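Long-range contact in threonine--tRNA ligase catalytic subunit (Aeropyrum pernix, PDB 3A32), which probably attaches threonine to its cognate tRNA, activating the amino acid with ATP before transfer, and seems to lack the means to remove mischarged serine: residues Gly196-Met208 / Arg233-Ile247. Residues are numbered along the deposited sequence; the frame is centred on the assembly and turned at random.
Sequences GVSSETFKVRLSM and REAASRINEKYGIDI. With SO4 (sulfate ion), chain C.
Val204 and Ile247 run alongside each other from the same face of the sheet, on two parallel strands, where Ile247 CD1 comes to 3.8 Å from Val204 CB. Their backbones meet in register: Val204 N donates to Asp246 O at 3.0 Å in an almost straight bond (179° at the hydrogen). Next along, Leu206 leans across Ile247, CG to CG2, and sends CD1 down to Ala236 CB on the helix, where Val204 CG2 also meets Ile239 CD1 at 4.4 Å. This is a worked example of a beta-alpha-beta crossover: strand 202-207, helix 222-243, its part 233-243 running nearly antiparallel to strand 202-207 (168°), and edge strand 246-250 of the class II catalytic-core sheet.

Ile245 wedges in just after the helix. With CG2 anti to the backbone N (chi1 -74° for CG1), that methyl sits at the edge of the Phe202 ring, while CD1 reaches Val197 CG1 at 4.0 Å. Val197 CG1 in turn lies over one face of that ring, toward its rim. At the far end Met208 CE rests over one face of the Arg233 guanidinium, 3.5 Å above its plane and offset toward the rim, while Glu249 pairs with that arginine.

Beside the Val204-Asp246 bond a water links the two backbones, accepting from Asp246 N and donating to Ser199 O and Phe202 O. Lys203 NZ and Arg205 NH2 bind a sulfate, probably from the crystallisation liquor, and both form salt bridges to Glu275. The chemistry thus implies apolar packing between strand and helix, the charged groups described lying toward its edges, and a water bridging backbone atoms next to the direct bond.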
loop_
_atom_site.group_PDB
_atom_site.type_symbol
_atom_site.label_atom_id
_atom_site.label_comp_id
_atom_site.label_asym_id
_atom_site.label_seq_id
_atom_site.Cartn_x
_atom_site.Cartn_y
_atom_site.Cartn_z
ATOM N N GLY A 196 18.266 18.819 -1.407
ATOM C CA GLY A 196 19.394 18.887 -2.326
ATOM C C GLY A 196 20.524 17.908 -2.055
ATOM O O GLY A 196 21.018 17.757 -0.910
ATOM N N VAL A 197 20.941 17.230 -3.119
ATOM C CA VAL A 197 22.023 16.271 -2.993
ATOM C C VAL A 197 23.162 16.827 -3.836
ATOM O O VAL A 197 23.079 16.818 -5.056
ATOM C CB VAL A 197 21.612 14.868 -3.493
ATOM C CG1 VAL A 197 22.804 13.934 -3.480
ATOM C CG2 VAL A 197 20.477 14.305 -2.620
ATOM N N SER A 198 24.203 17.343 -3.181
ATOM C CA SER A 198 25.344 17.932 -3.929
ATOM C C SER A 198 26.619 17.738 -3.145
ATOM O O SER A 198 26.583 17.204 -2.026
ATOM C CB SER A 198 25.142 19.429 -4.039
ATOM O OG SER A 198 25.304 19.976 -2.740
ATOM N N SER A 199 27.726 18.227 -3.716
ATOM C CA SER A 199 29.048 18.226 -3.058
ATOM C C SER A 199 29.063 18.836 -1.655
ATOM O O SER A 199 29.897 18.447 -0.818
ATOM C CB SER A 199 30.126 18.892 -3.955
ATOM O OG SER A 199 29.877 20.282 -4.167
ATOM N N GLU A 200 28.125 19.744 -1.378
ATOM C CA GLU A 200 28.071 20.430 -0.087
ATOM C C GLU A 200 27.155 19.798 0.954
ATOM O O GLU A 200 27.207 20.165 2.151
ATOM C CB GLU A 200 27.736 21.921 -0.269
ATOM C CG GLU A 200 28.965 22.896 -0.222
ATOM C CD GLU A 200 29.428 23.267 1.232
ATOM O OE1 GLU A 200 28.680 24.018 1.952
ATOM O OE2 GLU A 200 30.561 22.831 1.638
ATOM N N THR A 201 26.337 18.844 0.534
ATOM C CA THR A 201 25.307 18.302 1.410
ATOM C C THR A 201 25.383 16.787 1.552
ATOM O O THR A 201 24.566 16.184 2.209
ATOM C CB THR A 201 23.877 18.674 0.950
ATOM O OG1 THR A 201 23.581 17.973 -0.249
ATOM C CG2 THR A 201 23.740 20.177 0.686
ATOM N N PHE A 202 26.354 16.153 0.934
ATOM C CA PHE A 202 26.240 14.689 0.807
ATOM C C PHE A 202 27.613 14.034 0.886
ATOM O O PHE A 202 28.600 14.607 0.427
ATOM C CB PHE A 202 25.463 14.275 -0.465
ATOM C CG PHE A 202 24.679 12.987 -0.309
ATOM C CD1 PHE A 202 23.394 12.998 0.282
ATOM C CD2 PHE A 202 25.240 11.759 -0.698
ATOM C CE1 PHE A 202 22.694 11.845 0.494
ATOM C CE2 PHE A 202 24.526 10.571 -0.516
ATOM C CZ PHE A 202 23.205 10.627 0.085
ATOM N N LYS A 203 27.636 12.851 1.491
ATOM C CA LYS A 203 28.827 12.060 1.657
ATOM C C LYS A 203 28.498 10.578 1.366
ATOM O O LYS A 203 27.435 10.068 1.756
ATOM C CB LYS A 203 29.325 12.263 3.120
ATOM C CG LYS A 203 30.545 11.495 3.487
ATOM C CD LYS A 203 31.391 12.160 4.591
ATOM C CE LYS A 203 30.648 12.184 5.911
ATOM N NZ LYS A 203 31.475 12.679 7.057
ATOM N N VAL A 204 29.410 9.881 0.703
ATOM C CA VAL A 204 29.282 8.457 0.483
ATOM C C VAL A 204 30.394 7.755 1.274
ATOM O O VAL A 204 31.565 8.036 1.066
ATOM C CB VAL A 204 29.351 8.091 -1.039
ATOM C CG1 VAL A 204 29.805 6.657 -1.232
ATOM C CG2 VAL A 204 27.977 8.304 -1.718
ATOM N N ARG A 205 30.023 6.838 2.164
ATOM C CA ARG A 205 30.996 6.130 2.987
ATOM C C ARG A 205 31.056 4.645 2.622
ATOM O O ARG A 205 30.056 3.938 2.714
ATOM C CB ARG A 205 30.630 6.281 4.475
ATOM C CG ARG A 205 31.553 5.561 5.468
ATOM C CD ARG A 205 31.010 5.734 6.915
ATOM N NE ARG A 205 31.369 7.056 7.381
ATOM C CZ ARG A 205 30.539 7.938 7.927
ATOM N NH1 ARG A 205 29.257 7.640 8.149
ATOM N NH2 ARG A 205 31.020 9.133 8.272
ATOM N N LEU A 206 32.244 4.153 2.294
ATOM C CA LEU A 206 32.410 2.726 2.011
ATOM C C LEU A 206 32.986 2.013 3.205
ATOM O O LEU A 206 33.923 2.524 3.842
ATOM C CB LEU A 206 33.319 2.510 0.805
ATOM C CG LEU A 206 33.133 3.347 -0.479
ATOM C CD1 LEU A 206 34.077 2.861 -1.621
ATOM C CD2 LEU A 206 31.670 3.416 -1.004
ATOM N N SER A 207 32.426 0.848 3.542
ATOM C CA SER A 207 33.001 0.027 4.610
ATOM C C SER A 207 33.514 -1.327 4.067
ATOM O O SER A 207 32.757 -2.131 3.526
ATOM C CB SER A 207 32.008 -0.131 5.753
ATOM O OG SER A 207 31.595 1.141 6.242
ATOM N N MET A 208 34.811 -1.556 4.198
ATOM C CA MET A 208 35.496 -2.632 3.480
ATOM C C MET A 208 36.052 -3.671 4.446
ATOM O O MET A 208 36.012 -3.461 5.640
ATOM C CB MET A 208 36.642 -2.049 2.641
ATOM C CG MET A 208 36.301 -0.823 1.850
ATOM S SD MET A 208 35.003 -1.152 0.619
ATOM C CE MET A 208 35.686 -0.313 -0.819
ATOM N N ARG A 233 34.182 0.938 -5.388
ATOM C CA ARG A 233 35.170 1.974 -5.633
ATOM C C ARG A 233 34.945 2.650 -6.971
ATOM O O ARG A 233 34.947 3.877 -7.042
ATOM C CB ARG A 233 36.604 1.427 -5.534
ATOM C CG ARG A 233 37.038 1.166 -4.127
ATOM C CD ARG A 233 38.473 0.705 -4.080
ATOM N NE ARG A 233 38.844 0.390 -2.717
ATOM C CZ ARG A 233 39.274 -0.800 -2.326
ATOM N NH1 ARG A 233 39.417 -1.784 -3.209
ATOM N NH2 ARG A 233 39.600 -1.000 -1.062
ATOM N N GLU A 234 34.729 1.864 -8.022
ATOM C CA GLU A 234 34.430 2.423 -9.339
ATOM C C GLU A 234 33.145 3.223 -9.358
ATOM O O GLU A 234 33.111 4.307 -9.905
ATOM C CB GLU A 234 34.352 1.329 -10.403
ATOM C CG GLU A 234 35.674 0.667 -10.675
ATOM C CD GLU A 234 36.702 1.597 -11.437
ATOM O OE1 GLU A 234 36.388 2.798 -11.743
ATOM O OE2 GLU A 234 37.824 1.085 -11.715
ATOM N N ALA A 235 32.092 2.668 -8.760
ATOM C CA ALA A 235 30.804 3.356 -8.677
ATOM C C ALA A 235 30.936 4.696 -7.938
ATOM O O ALA A 235 30.491 5.732 -8.453
ATOM C CB ALA A 235 29.700 2.451 -8.040
ATOM N N ALA A 236 31.592 4.662 -6.778
ATOM C CA ALA A 236 31.869 5.842 -5.965
ATOM C C ALA A 236 32.754 6.829 -6.715
ATOM O O ALA A 236 32.637 8.044 -6.540
ATOM C CB ALA A 236 32.557 5.442 -4.658
ATOM N N SER A 237 33.644 6.310 -7.544
ATOM C CA SER A 237 34.504 7.192 -8.326
ATOM C C SER A 237 33.685 7.894 -9.403
ATOM O O SER A 237 33.905 9.075 -9.672
ATOM C CB SER A 237 35.713 6.427 -8.892
ATOM O OG SER A 237 36.350 7.176 -9.907
ATOM N N ARG A 238 32.713 7.198 -9.990
ATOM C CA ARG A 238 31.753 7.863 -10.895
ATOM C C ARG A 238 30.863 8.876 -10.198
ATOM O O ARG A 238 30.572 9.942 -10.752
ATOM C CB ARG A 238 30.897 6.859 -11.654
ATOM C CG ARG A 238 31.718 6.091 -12.642
ATOM C CD ARG A 238 30.980 4.893 -13.191
ATOM N NE ARG A 238 31.973 3.960 -13.719
ATOM C CZ ARG A 238 31.686 2.897 -14.471
ATOM N NH1 ARG A 238 30.402 2.593 -14.766
ATOM N NH2 ARG A 238 32.690 2.128 -14.902
ATOM N N ILE A 239 30.461 8.573 -8.966
ATOM C CA ILE A 239 29.644 9.502 -8.215
ATOM C C ILE A 239 30.455 10.777 -7.959
ATOM O O ILE A 239 29.954 11.879 -8.180
ATOM C CB ILE A 239 29.171 8.878 -6.872
ATOM C CG1 ILE A 239 28.199 7.726 -7.129
ATOM C CG2 ILE A 239 28.584 9.957 -5.967
ATOM C CD1 ILE A 239 27.977 6.851 -5.920
ATOM N N ASN A 240 31.706 10.615 -7.503
ATOM C CA ASN A 240 32.549 11.765 -7.194
ATOM C C ASN A 240 32.886 12.561 -8.463
ATOM O O ASN A 240 32.830 13.779 -8.463
ATOM C CB ASN A 240 33.813 11.353 -6.443
ATOM C CG ASN A 240 34.857 12.470 -6.400
ATOM O OD1 ASN A 240 35.674 12.614 -7.322
ATOM N ND2 ASN A 240 34.843 13.248 -5.332
ATOM N N GLU A 241 33.171 11.858 -9.558
ATOM C CA GLU A 241 33.458 12.531 -10.800
ATOM C C GLU A 241 32.272 13.352 -11.201
ATOM O O GLU A 241 32.456 14.470 -11.619
ATOM C CB GLU A 241 33.864 11.571 -11.933
ATOM C CG GLU A 241 34.596 12.331 -13.080
ATOM C CD GLU A 241 34.558 11.601 -14.420
ATOM O OE1 GLU A 241 34.960 10.399 -14.470
ATOM O OE2 GLU A 241 34.132 12.240 -15.428
ATOM N N LYS A 242 31.054 12.808 -11.067
ATOM C CA LYS A 242 29.855 13.496 -11.603
ATOM C C LYS A 242 29.346 14.641 -10.722
ATOM O O LYS A 242 28.911 15.691 -11.237
ATOM C CB LYS A 242 28.723 12.507 -11.898
ATOM C CG LYS A 242 27.524 13.168 -12.629
ATOM C CD LYS A 242 26.375 12.207 -12.962
ATOM C CE LYS A 242 25.209 12.938 -13.641
ATOM N NZ LYS A 242 24.104 12.043 -14.255
ATOM N N TYR A 243 29.417 14.451 -9.397
ATOM C CA TYR A 243 28.844 15.414 -8.464
ATOM C C TYR A 243 29.819 16.062 -7.491
ATOM O O TYR A 243 29.438 16.973 -6.693
ATOM C CB TYR A 243 27.735 14.730 -7.673
ATOM C CG TYR A 243 26.646 14.153 -8.529
ATOM C CD1 TYR A 243 25.738 14.988 -9.201
ATOM C CD2 TYR A 243 26.513 12.785 -8.675
ATOM C CE1 TYR A 243 24.731 14.460 -9.989
ATOM C CE2 TYR A 243 25.527 12.255 -9.465
ATOM C CZ TYR A 243 24.631 13.096 -10.098
ATOM O OH TYR A 243 23.634 12.559 -10.867
ATOM N N GLY A 244 31.058 15.586 -7.509
ATOM C CA GLY A 244 32.113 16.164 -6.656
ATOM C C GLY A 244 31.822 15.785 -5.224
ATOM O O GLY A 244 32.342 16.407 -4.310
ATOM N N ILE A 245 30.972 14.750 -5.053
ATOM C CA ILE A 245 30.512 14.268 -3.759
ATOM C C ILE A 245 31.660 13.480 -3.142
ATOM O O ILE A 245 32.303 12.605 -3.776
ATOM C CB ILE A 245 29.203 13.377 -3.869
ATOM C CG1 ILE A 245 27.966 14.240 -4.153
ATOM C CG2 ILE A 245 29.004 12.507 -2.615
ATOM C CD1 ILE A 245 26.679 13.399 -4.393
ATOM N N ASP A 246 31.949 13.766 -1.892
ATOM C CA ASP A 246 33.140 13.122 -1.464
ATOM C C ASP A 246 32.962 11.674 -0.876
ATOM O O ASP A 246 31.851 11.298 -0.407
ATOM C CB ASP A 246 34.115 14.139 -0.854
ATOM C CG ASP A 246 33.821 14.454 0.532
ATOM O OD1 ASP A 246 33.913 15.653 0.876
ATOM O OD2 ASP A 246 33.553 13.489 1.262
ATOM N N ILE A 247 34.012 10.862 -1.031
ATOM C CA ILE A 247 33.959 9.442 -0.798
ATOM C C ILE A 247 34.889 9.162 0.352
ATOM O O ILE A 247 36.000 9.657 0.360
ATOM C CB ILE A 247 34.497 8.623 -2.035
ATOM C CG1 ILE A 247 33.835 9.061 -3.365
ATOM C CG2 ILE A 247 34.343 7.094 -1.778
ATOM C CD1 ILE A 247 32.247 9.020 -3.298
HETATM S S SO4 C . 34.682 11.557 7.652
HETATM O O1 SO4 C . 34.191 12.340 6.514
HETATM O O2 SO4 C . 35.799 10.719 7.223
HETATM O O3 SO4 C . 35.158 12.517 8.647
HETATM O O4 SO4 C . 33.644 10.673 8.216
HETATM O O HOH W 1 30.698 15.999 -0.304
HETATM O O HOH W 2 27.314 18.769 -6.721
#